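Local coordinates for glutamic acid/alanine-rich protein (Trypanosoma congolense, PDB 2Y44) that is a membrane protein of the trypanosome surface that probably forms part of the parasite's coat, here as its helical ectodomain, at residues 9-18 / 121-129. Sequence-based numbering, arbitrary orientation.
Sequences CDVARQLRAL and KCTGAAAEV
C9 and C122, the latter at the centre of an inverse gamma turn, covalently join helix 2-16 of this long helical bundle to the irregular loop between helices 113-120 and 131-144. Their SG atoms are 2.1 Å apart; the 90° C-S-S-C torsion is that of a relaxed disulfide. Beyond this link two arginines, three residues apart on the helix, reach into the loop. In R13 the bend at chi2 (-131°) carries the guanidinium past the disulfide, with C9 SG above one face, toward its rim. With NE and NH2 side-on, it grips a single atom, T123 O, at 2.9 Å from NE in the guanidinium plane; NH2 meets that oxygen on a lone pair. The NZ of K121 approaches the edge of the same group, and water 1 accepts from both R13 NH1 and K121 NZ, which should soften the closeness of two cations. R16 extends from CG to NE and uses NH1 as a fork: C122 O at 2.8 Å, from above its carbonyl plane, and G124 O at 3.0 Å, near the guanidinium plane. Its NH2 also salt-bridges D100 on helix 57-107. Farther along, A126 N donates to R13 O (2.9 Å), and small alanines let the loop lie close. V129 CG1 presses on A17 CB at 3.5 Å, while its CG2 slides past the amide of Q14, whose NE2 hydrogen-bonds to S133 OG. G124, with positive phi and extended psi, takes a conformation natural to glycine. Arginine donors thus satisfy carbonyls that find no backbone partner within 121-129, and the disulfide adds a covalent tie.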
loop_
_atom_site.group_PDB
_atom_site.type_symbol
_atom_site.label_atom_id
_atom_site.label_comp_id
_atom_site.label_asym_id
_atom_site.label_seq_id
_atom_site.Cartn_x
_atom_site.Cartn_y
_atom_site.Cartn_z
ATOM N N CYS A 9 -17.017 -0.363 -13.201
ATOM C CA CYS A 9 -16.731 -1.632 -12.536
ATOM C C CYS A 9 -15.236 -1.790 -12.231
ATOM O O CYS A 9 -14.877 -2.185 -11.132
ATOM C CB CYS A 9 -17.194 -2.815 -13.395
ATOM S SG CYS A 9 -16.751 -4.338 -12.583
ATOM N N ASP A 10 -14.367 -1.472 -13.198
ATOM C CA ASP A 10 -12.942 -1.514 -12.970
ATOM C C ASP A 10 -12.535 -0.606 -11.824
ATOM O O ASP A 10 -11.719 -0.990 -10.981
ATOM C CB ASP A 10 -12.192 -1.163 -14.251
ATOM C CG ASP A 10 -12.432 -2.182 -15.376
ATOM O OD1 ASP A 10 -12.895 -3.318 -15.104
ATOM O OD2 ASP A 10 -12.037 -1.880 -16.539
ATOM N N VAL A 11 -13.106 0.607 -11.781
ATOM C CA VAL A 11 -12.814 1.486 -10.645
ATOM C C VAL A 11 -13.284 0.819 -9.338
ATOM O O VAL A 11 -12.549 0.788 -8.371
ATOM C CB VAL A 11 -13.487 2.860 -10.835
ATOM C CG1 VAL A 11 -13.501 3.671 -9.533
ATOM C CG2 VAL A 11 -12.703 3.623 -11.886
ATOM N N ALA A 12 -14.518 0.315 -9.317
ATOM C CA ALA A 12 -15.033 -0.296 -8.102
ATOM C C ALA A 12 -14.139 -1.446 -7.615
ATOM O O ALA A 12 -13.862 -1.546 -6.424
ATOM C CB ALA A 12 -16.457 -0.781 -8.312
ATOM N N ARG A 13 -13.656 -2.276 -8.535
ATOM C CA ARG A 13 -12.754 -3.415 -8.151
ATOM C C ARG A 13 -11.428 -2.936 -7.567
ATOM O O ARG A 13 -10.878 -3.535 -6.625
ATOM C CB ARG A 13 -12.494 -4.325 -9.365
ATOM C CG ARG A 13 -13.763 -5.074 -9.818
ATOM C CD ARG A 13 -13.444 -6.545 -9.990
ATOM N NE ARG A 13 -14.624 -7.390 -10.191
ATOM C CZ ARG A 13 -15.128 -7.704 -11.383
ATOM N NH1 ARG A 13 -14.612 -7.177 -12.493
ATOM N NH2 ARG A 13 -16.120 -8.584 -11.462
ATOM N N GLN A 14 -10.897 -1.853 -8.140
ATOM C CA GLN A 14 -9.729 -1.172 -7.558
ATOM C C GLN A 14 -9.989 -0.667 -6.141
ATOM O O GLN A 14 -9.218 -0.951 -5.231
ATOM C CB GLN A 14 -9.226 -0.037 -8.481
ATOM C CG GLN A 14 -8.821 -0.506 -9.873
ATOM C CD GLN A 14 -7.481 -1.247 -9.895
ATOM O OE1 GLN A 14 -7.356 -2.340 -10.480
ATOM N NE2 GLN A 14 -6.482 -0.655 -9.286
ATOM N N LEU A 15 -11.059 0.110 -5.957
ATOM C CA LEU A 15 -11.447 0.577 -4.643
ATOM C C LEU A 15 -11.643 -0.577 -3.640
ATOM O O LEU A 15 -11.177 -0.525 -2.505
ATOM C CB LEU A 15 -12.718 1.425 -4.739
ATOM C CG LEU A 15 -12.592 2.750 -5.500
ATOM C CD1 LEU A 15 -13.956 3.399 -5.653
ATOM C CD2 LEU A 15 -11.567 3.705 -4.852
ATOM N N ARG A 16 -12.373 -1.612 -4.041
ATOM C CA ARG A 16 -12.569 -2.755 -3.150
ATOM C C ARG A 16 -11.271 -3.472 -2.733
ATOM O O ARG A 16 -11.251 -4.201 -1.724
ATOM C CB ARG A 16 -13.520 -3.778 -3.808
ATOM C CG ARG A 16 -14.884 -3.209 -4.064
ATOM C CD ARG A 16 -15.632 -4.121 -5.002
ATOM N NE ARG A 16 -16.919 -3.574 -5.429
ATOM C CZ ARG A 16 -17.608 -4.067 -6.466
ATOM N NH1 ARG A 16 -17.101 -5.071 -7.208
ATOM N NH2 ARG A 16 -18.761 -3.515 -6.818
ATOM N N ALA A 17 -10.185 -3.224 -3.456
ATOM C CA ALA A 17 -8.933 -3.919 -3.205
ATOM C C ALA A 17 -8.044 -3.153 -2.226
ATOM O O ALA A 17 -7.039 -3.690 -1.796
ATOM C CB ALA A 17 -8.180 -4.210 -4.511
ATOM N N LEU A 18 -8.416 -1.914 -1.865
ATOM C CA LEU A 18 -7.489 -1.056 -1.108
ATOM C C LEU A 18 -7.256 -1.553 0.325
ATOM O O LEU A 18 -6.159 -1.450 0.826
ATOM C CB LEU A 18 -7.946 0.402 -1.061
ATOM C CG LEU A 18 -8.065 1.184 -2.373
ATOM C CD1 LEU A 18 -8.807 2.507 -2.149
ATOM C CD2 LEU A 18 -6.704 1.378 -2.992
ATOM N N LYS A 121 -22.528 -8.611 -12.664
ATOM C CA LYS A 121 -21.349 -9.452 -12.576
ATOM C C LYS A 121 -20.170 -8.676 -11.966
ATOM O O LYS A 121 -19.135 -9.250 -11.667
ATOM C CB LYS A 121 -21.007 -10.081 -13.926
ATOM C CG LYS A 121 -20.411 -9.141 -14.940
ATOM C CD LYS A 121 -18.928 -9.451 -15.146
ATOM C CE LYS A 121 -18.049 -8.557 -14.253
ATOM N NZ LYS A 121 -16.611 -8.680 -14.564
ATOM N N CYS A 122 -20.403 -7.423 -11.592
ATOM C CA CYS A 122 -19.327 -6.644 -10.969
ATOM C C CYS A 122 -19.138 -6.894 -9.461
ATOM O O CYS A 122 -19.274 -6.006 -8.654
ATOM C CB CYS A 122 -19.437 -5.146 -11.278
ATOM S SG CYS A 122 -17.856 -4.324 -10.845
ATOM N N THR A 123 -18.775 -8.115 -9.104
ATOM C CA THR A 123 -18.580 -8.465 -7.717
ATOM C C THR A 123 -17.094 -8.700 -7.519
ATOM O O THR A 123 -16.361 -8.902 -8.478
ATOM C CB THR A 123 -19.389 -9.733 -7.340
ATOM O OG1 THR A 123 -19.123 -10.771 -8.281
ATOM C CG2 THR A 123 -20.903 -9.437 -7.382
ATOM N N GLY A 124 -16.632 -8.599 -6.280
ATOM C CA GLY A 124 -15.236 -8.914 -6.016
ATOM C C GLY A 124 -14.291 -7.748 -6.216
ATOM O O GLY A 124 -14.657 -6.689 -6.776
ATOM N N ALA A 125 -13.056 -7.975 -5.791
ATOM C CA ALA A 125 -11.997 -6.972 -5.786
ATOM C C ALA A 125 -10.946 -7.318 -6.836
ATOM O O ALA A 125 -10.760 -8.507 -7.191
ATOM C CB ALA A 125 -11.350 -6.901 -4.368
ATOM N N ALA A 126 -10.291 -6.283 -7.380
ATOM C CA ALA A 126 -9.120 -6.511 -8.203
ATOM C C ALA A 126 -7.999 -7.207 -7.413
ATOM O O ALA A 126 -7.967 -7.170 -6.200
ATOM C CB ALA A 126 -8.620 -5.213 -8.797
ATOM N N ALA A 127 -7.072 -7.846 -8.112
ATOM C CA ALA A 127 -5.871 -8.332 -7.429
ATOM C C ALA A 127 -4.732 -7.346 -7.640
ATOM O O ALA A 127 -4.669 -6.664 -8.665
ATOM C CB ALA A 127 -5.487 -9.719 -7.928
ATOM N N GLU A 128 -3.852 -7.237 -6.647
ATOM C CA GLU A 128 -2.561 -6.571 -6.840
ATOM C C GLU A 128 -2.731 -5.126 -7.295
ATOM O O GLU A 128 -2.104 -4.690 -8.274
ATOM C CB GLU A 128 -1.710 -7.328 -7.858
ATOM C CG GLU A 128 -1.252 -8.712 -7.390
ATOM C CD GLU A 128 -0.161 -9.266 -8.274
ATOM O OE1 GLU A 128 0.526 -8.449 -8.930
ATOM O OE2 GLU A 128 0.000 -10.510 -8.333
ATOM N N VAL A 129 -3.598 -4.402 -6.594
ATOM C CA VAL A 129 -3.878 -2.999 -6.901
ATOM C C VAL A 129 -2.628 -2.194 -6.539
ATOM O O VAL A 129 -1.994 -2.448 -5.508
ATOM C CB VAL A 129 -5.124 -2.490 -6.095
ATOM C CG1 VAL A 129 -4.970 -2.858 -4.637
ATOM C CG2 VAL A 129 -5.311 -0.986 -6.217
HETATM O O HOH W 1 -14.695 -6.972 -15.524
HETATM O O HOH W 2 -5.239 -4.331 -10.606
#